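Long-range contact in signal transduction histidine kinase, LytS (PDB 5XSJ), which probably senses a signal at the membrane as a histidine kinase, using ATP to phosphorylate a histidine, the piece here being its N-terminal four-helix part: residues B[83-94]-B[110-121]. Numbering follows the deposited sequence.
Sequences TLDSYIESSKNT and DFVAAKNIASYC
Asp-110 opens the contact against three residues of helix 73-99: its CB lies 3.1 Å from OG1 of Thr-94, its OD2 meets CB of Asn-93, and a water 2.8 Å from OD1 links the carboxylate to OG of Ser-90. The Thr-94 hydroxyl is turned back into its own helix, donating to Ser-90 O at a C=O...O angle of 147°, which leaves its methyl CG2 to meet Phe-111 CD1 at 4.0 Å. Ala-113 and Ala-114, with Asp-110 and Ile-117, form the hole that takes Ser-90 as a knob. The small Ala-114 accompanies a close backbone approach, its CA lying 5.2 Å from that of Tyr-87, and its carbonyl O faces the tyrosine ring edge. Ile-117 is the reciprocal knob, among Thr-83, Ser-86, Tyr-87 and Ser-90; chi1 of -63° sets CG1 beside the backbone N and leaves CG2 anti to it; that methyl reaches Tyr-87 CB at 3.6 Å while CD1, at the end of CG1, extends to Ser-90 OG. Cys-121 closes the run, SG 3.8 Å from Thr-83 CG2. The axes, 8.1 Å apart at 152°, define a near-antiparallel pair within a four-helix bundle: Tyr-120 OH hydrogen-bonds an acidic side chain of another protein chain, while Tyr-87 packs on helix 45-67 and its OH hydrogen-bonds Ser-32 of helix 15-42.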
loop_
_atom_site.group_PDB
_atom_site.type_symbol
_atom_site.label_atom_id
_atom_site.label_comp_id
_atom_site.label_asym_id
_atom_site.label_seq_id
_atom_site.Cartn_x
_atom_site.Cartn_y
_atom_site.Cartn_z
ATOM N N THR B 83 -12.954 13.753 -7.863
ATOM C CA THR B 83 -12.374 12.431 -7.696
ATOM C C THR B 83 -13.344 11.376 -8.225
ATOM O O THR B 83 -12.928 10.390 -8.829
ATOM C CB THR B 83 -12.017 12.172 -6.210
ATOM O OG1 THR B 83 -11.133 13.203 -5.766
ATOM C CG2 THR B 83 -11.349 10.827 -6.013
ATOM N N LEU B 84 -14.641 11.585 -8.017
ATOM C CA LEU B 84 -15.630 10.674 -8.590
ATOM C C LEU B 84 -15.562 10.684 -10.112
ATOM O O LEU B 84 -15.617 9.624 -10.742
ATOM C CB LEU B 84 -17.048 11.030 -8.133
ATOM C CG LEU B 84 -18.087 9.974 -8.559
ATOM C CD1 LEU B 84 -17.865 8.674 -7.795
ATOM C CD2 LEU B 84 -19.519 10.460 -8.365
ATOM N N ASP B 85 -15.429 11.867 -10.712
ATOM C CA ASP B 85 -15.279 11.948 -12.164
ATOM C C ASP B 85 -14.065 11.131 -12.627
ATOM O O ASP B 85 -14.114 10.499 -13.689
ATOM C CB ASP B 85 -15.132 13.401 -12.640
ATOM C CG ASP B 85 -16.413 14.222 -12.482
ATOM O OD1 ASP B 85 -17.515 13.647 -12.346
ATOM O OD2 ASP B 85 -16.309 15.466 -12.502
ATOM N N SER B 86 -12.983 11.141 -11.838
ATOM C CA SER B 86 -11.791 10.355 -12.188
ATOM C C SER B 86 -12.070 8.862 -12.128
ATOM O O SER B 86 -11.598 8.091 -12.947
ATOM C CB SER B 86 -10.615 10.680 -11.260
ATOM O OG SER B 86 -10.140 11.997 -11.462
ATOM N N TYR B 87 -12.815 8.457 -11.117
ATOM C CA TYR B 87 -13.257 7.079 -11.005
ATOM C C TYR B 87 -14.121 6.686 -12.190
ATOM O O TYR B 87 -13.978 5.606 -12.746
ATOM C CB TYR B 87 -14.041 6.894 -9.714
ATOM C CG TYR B 87 -14.855 5.634 -9.699
ATOM C CD1 TYR B 87 -14.241 4.402 -9.514
ATOM C CD2 TYR B 87 -16.246 5.665 -9.849
ATOM C CE1 TYR B 87 -14.979 3.219 -9.484
ATOM C CE2 TYR B 87 -16.995 4.479 -9.825
ATOM C CZ TYR B 87 -16.358 3.257 -9.633
ATOM O OH TYR B 87 -17.086 2.069 -9.604
ATOM N N ILE B 88 -15.040 7.574 -12.560
ATOM C CA ILE B 88 -15.914 7.322 -13.700
ATOM C C ILE B 88 -15.081 7.120 -14.962
ATOM O O ILE B 88 -15.320 6.193 -15.739
ATOM C CB ILE B 88 -16.927 8.474 -13.870
ATOM C CG1 ILE B 88 -17.916 8.432 -12.696
ATOM C CG2 ILE B 88 -17.666 8.358 -15.197
ATOM C CD1 ILE B 88 -18.759 9.672 -12.526
ATOM N N GLU B 89 -14.052 7.942 -15.123
ATOM C CA GLU B 89 -13.215 7.873 -16.311
ATOM C C GLU B 89 -12.367 6.601 -16.322
ATOM O O GLU B 89 -12.246 5.949 -17.355
ATOM C CB GLU B 89 -12.329 9.115 -16.396
ATOM C CG GLU B 89 -11.525 9.235 -17.663
ATOM C CD GLU B 89 -10.441 10.299 -17.553
ATOM O OE1 GLU B 89 -9.701 10.497 -18.539
ATOM O OE2 GLU B 89 -10.310 10.925 -16.469
ATOM N N SER B 90 -11.780 6.249 -15.177
ATOM C CA SER B 90 -10.954 5.046 -15.078
ATOM C C SER B 90 -11.765 3.773 -15.239
ATOM O O SER B 90 -11.317 2.816 -15.879
ATOM C CB SER B 90 -10.218 4.999 -13.735
ATOM O OG SER B 90 -9.306 6.074 -13.624
ATOM N N SER B 91 -12.949 3.748 -14.633
ATOM C CA SER B 91 -13.800 2.571 -14.723
ATOM C C SER B 91 -14.399 2.421 -16.124
ATOM O O SER B 91 -14.567 1.312 -16.618
ATOM C CB SER B 91 -14.907 2.632 -13.664
ATOM O OG SER B 91 -15.558 3.891 -13.676
ATOM N N LYS B 92 -14.714 3.531 -16.778
ATOM C CA LYS B 92 -15.245 3.439 -18.139
ATOM C C LYS B 92 -14.164 2.980 -19.111
ATOM O O LYS B 92 -14.425 2.167 -20.007
ATOM C CB LYS B 92 -15.849 4.777 -18.591
ATOM C CG LYS B 92 -17.259 5.002 -18.049
ATOM C CD LYS B 92 -17.945 6.246 -18.633
ATOM C CE LYS B 92 -19.345 6.435 -18.018
ATOM N NZ LYS B 92 -20.014 7.719 -18.390
ATOM N N ASN B 93 -12.947 3.492 -18.938
ATOM C CA ASN B 93 -11.844 3.044 -19.776
ATOM C C ASN B 93 -11.575 1.555 -19.588
ATOM O O ASN B 93 -11.308 0.845 -20.556
ATOM C CB ASN B 93 -10.574 3.851 -19.494
ATOM C CG ASN B 93 -10.682 5.282 -19.976
ATOM O OD1 ASN B 93 -11.547 5.610 -20.780
ATOM N ND2 ASN B 93 -9.824 6.144 -19.469
ATOM N N THR B 94 -11.658 1.080 -18.349
ATOM C CA THR B 94 -11.490 -0.348 -18.082
ATOM C C THR B 94 -12.584 -1.149 -18.788
ATOM O O THR B 94 -12.297 -2.128 -19.457
ATOM C CB THR B 94 -11.524 -0.682 -16.567
ATOM O OG1 THR B 94 -10.541 0.090 -15.870
ATOM C CG2 THR B 94 -11.256 -2.158 -16.336
ATOM N N ASP B 110 -5.806 1.102 -15.378
ATOM C CA ASP B 110 -7.144 1.668 -15.204
ATOM C C ASP B 110 -7.942 0.896 -14.177
ATOM O O ASP B 110 -8.686 1.473 -13.406
ATOM C CB ASP B 110 -7.909 1.676 -16.528
ATOM C CG ASP B 110 -7.399 2.720 -17.492
ATOM O OD1 ASP B 110 -6.989 3.799 -17.026
ATOM O OD2 ASP B 110 -7.432 2.469 -18.718
ATOM N N PHE B 111 -7.790 -0.422 -14.191
ATOM C CA PHE B 111 -8.532 -1.299 -13.296
ATOM C C PHE B 111 -8.118 -1.024 -11.855
ATOM O O PHE B 111 -8.957 -0.874 -10.968
ATOM C CB PHE B 111 -8.269 -2.762 -13.670
ATOM C CG PHE B 111 -9.238 -3.734 -13.073
ATOM C CD1 PHE B 111 -10.481 -3.320 -12.628
ATOM C CD2 PHE B 111 -8.898 -5.075 -12.956
ATOM C CE1 PHE B 111 -11.385 -4.229 -12.085
ATOM C CE2 PHE B 111 -9.790 -5.982 -12.422
ATOM C CZ PHE B 111 -11.036 -5.560 -11.982
ATOM N N VAL B 112 -6.808 -0.966 -11.644
ATOM C CA VAL B 112 -6.227 -0.604 -10.362
ATOM C C VAL B 112 -6.601 0.813 -9.938
ATOM O O VAL B 112 -7.024 1.031 -8.799
ATOM C CB VAL B 112 -4.689 -0.740 -10.414
ATOM C CG1 VAL B 112 -4.043 -0.047 -9.229
ATOM C CG2 VAL B 112 -4.314 -2.208 -10.444
ATOM N N ALA B 113 -6.450 1.776 -10.843
ATOM C CA ALA B 113 -6.762 3.169 -10.492
ATOM C C ALA B 113 -8.218 3.323 -10.051
ATOM O O ALA B 113 -8.499 4.016 -9.078
ATOM C CB ALA B 113 -6.456 4.107 -11.658
ATOM N N ALA B 114 -9.138 2.649 -10.731
ATOM C CA ALA B 114 -10.549 2.700 -10.339
ATOM C C ALA B 114 -10.759 2.268 -8.888
ATOM O O ALA B 114 -11.509 2.906 -8.153
ATOM C CB ALA B 114 -11.389 1.842 -11.274
ATOM N N LYS B 115 -10.098 1.189 -8.465
ATOM C CA LYS B 115 -10.158 0.757 -7.059
ATOM C C LYS B 115 -9.577 1.806 -6.134
ATOM O O LYS B 115 -10.150 2.120 -5.087
ATOM C CB LYS B 115 -9.382 -0.538 -6.830
ATOM C CG LYS B 115 -9.723 -1.697 -7.760
ATOM C CD LYS B 115 -8.689 -2.827 -7.566
ATOM C CE LYS B 115 -8.970 -3.994 -8.472
ATOM N NZ LYS B 115 -10.378 -4.438 -8.251
ATOM N N ASN B 116 -8.395 2.299 -6.496
ATOM C CA ASN B 116 -7.707 3.310 -5.690
ATOM C C ASN B 116 -8.545 4.563 -5.590
ATOM O O ASN B 116 -8.720 5.110 -4.510
ATOM C CB ASN B 116 -6.328 3.671 -6.281
ATOM C CG ASN B 116 -5.303 2.561 -6.111
ATOM O OD1 ASN B 116 -5.431 1.718 -5.224
ATOM N ND2 ASN B 116 -4.266 2.571 -6.949
ATOM N N ILE B 117 -9.055 5.027 -6.726
ATOM C CA ILE B 117 -9.802 6.273 -6.719
ATOM C C ILE B 117 -11.098 6.121 -5.920
ATOM O O ILE B 117 -11.491 7.028 -5.194
ATOM C CB ILE B 117 -10.113 6.756 -8.137
ATOM C CG1 ILE B 117 -8.814 7.065 -8.888
ATOM C CG2 ILE B 117 -10.994 7.998 -8.090
ATOM C CD1 ILE B 117 -9.028 7.361 -10.372
ATOM N N ALA B 118 -11.744 4.965 -6.024
ATOM C CA ALA B 118 -12.953 4.738 -5.236
ATOM C C ALA B 118 -12.621 4.850 -3.746
ATOM O O ALA B 118 -13.395 5.412 -2.974
ATOM C CB ALA B 118 -13.572 3.379 -5.573
ATOM N N SER B 119 -11.443 4.370 -3.345
ATOM C CA SER B 119 -11.056 4.464 -1.935
ATOM C C SER B 119 -10.826 5.903 -1.527
ATOM O O SER B 119 -11.149 6.266 -0.406
ATOM C CB SER B 119 -9.810 3.624 -1.630
ATOM O OG SER B 119 -8.625 4.258 -2.094
ATOM N N TYR B 120 -10.296 6.743 -2.416
ATOM C CA TYR B 120 -10.181 8.170 -2.076
ATOM C C TYR B 120 -11.564 8.762 -1.804
ATOM O O TYR B 120 -11.726 9.545 -0.866
ATOM C CB TYR B 120 -9.508 8.980 -3.189
ATOM C CG TYR B 120 -8.165 8.460 -3.649
ATOM C CD1 TYR B 120 -7.329 7.743 -2.795
ATOM C CD2 TYR B 120 -7.739 8.682 -4.954
ATOM C CE1 TYR B 120 -6.107 7.263 -3.238
ATOM C CE2 TYR B 120 -6.525 8.225 -5.397
ATOM C CZ TYR B 120 -5.715 7.512 -4.549
ATOM O OH TYR B 120 -4.514 7.063 -5.023
ATOM N N CYS B 121 -12.554 8.397 -2.633
ATOM C CA CYS B 121 -13.932 8.869 -2.444
ATOM C C CYS B 121 -14.458 8.504 -1.040
ATOM O O CYS B 121 -15.051 9.330 -0.356
ATOM C CB CYS B 121 -14.860 8.302 -3.543
ATOM S SG CYS B 121 -14.534 8.960 -5.213
HETATM O O HOH W 1 -6.897 5.306 -14.713
#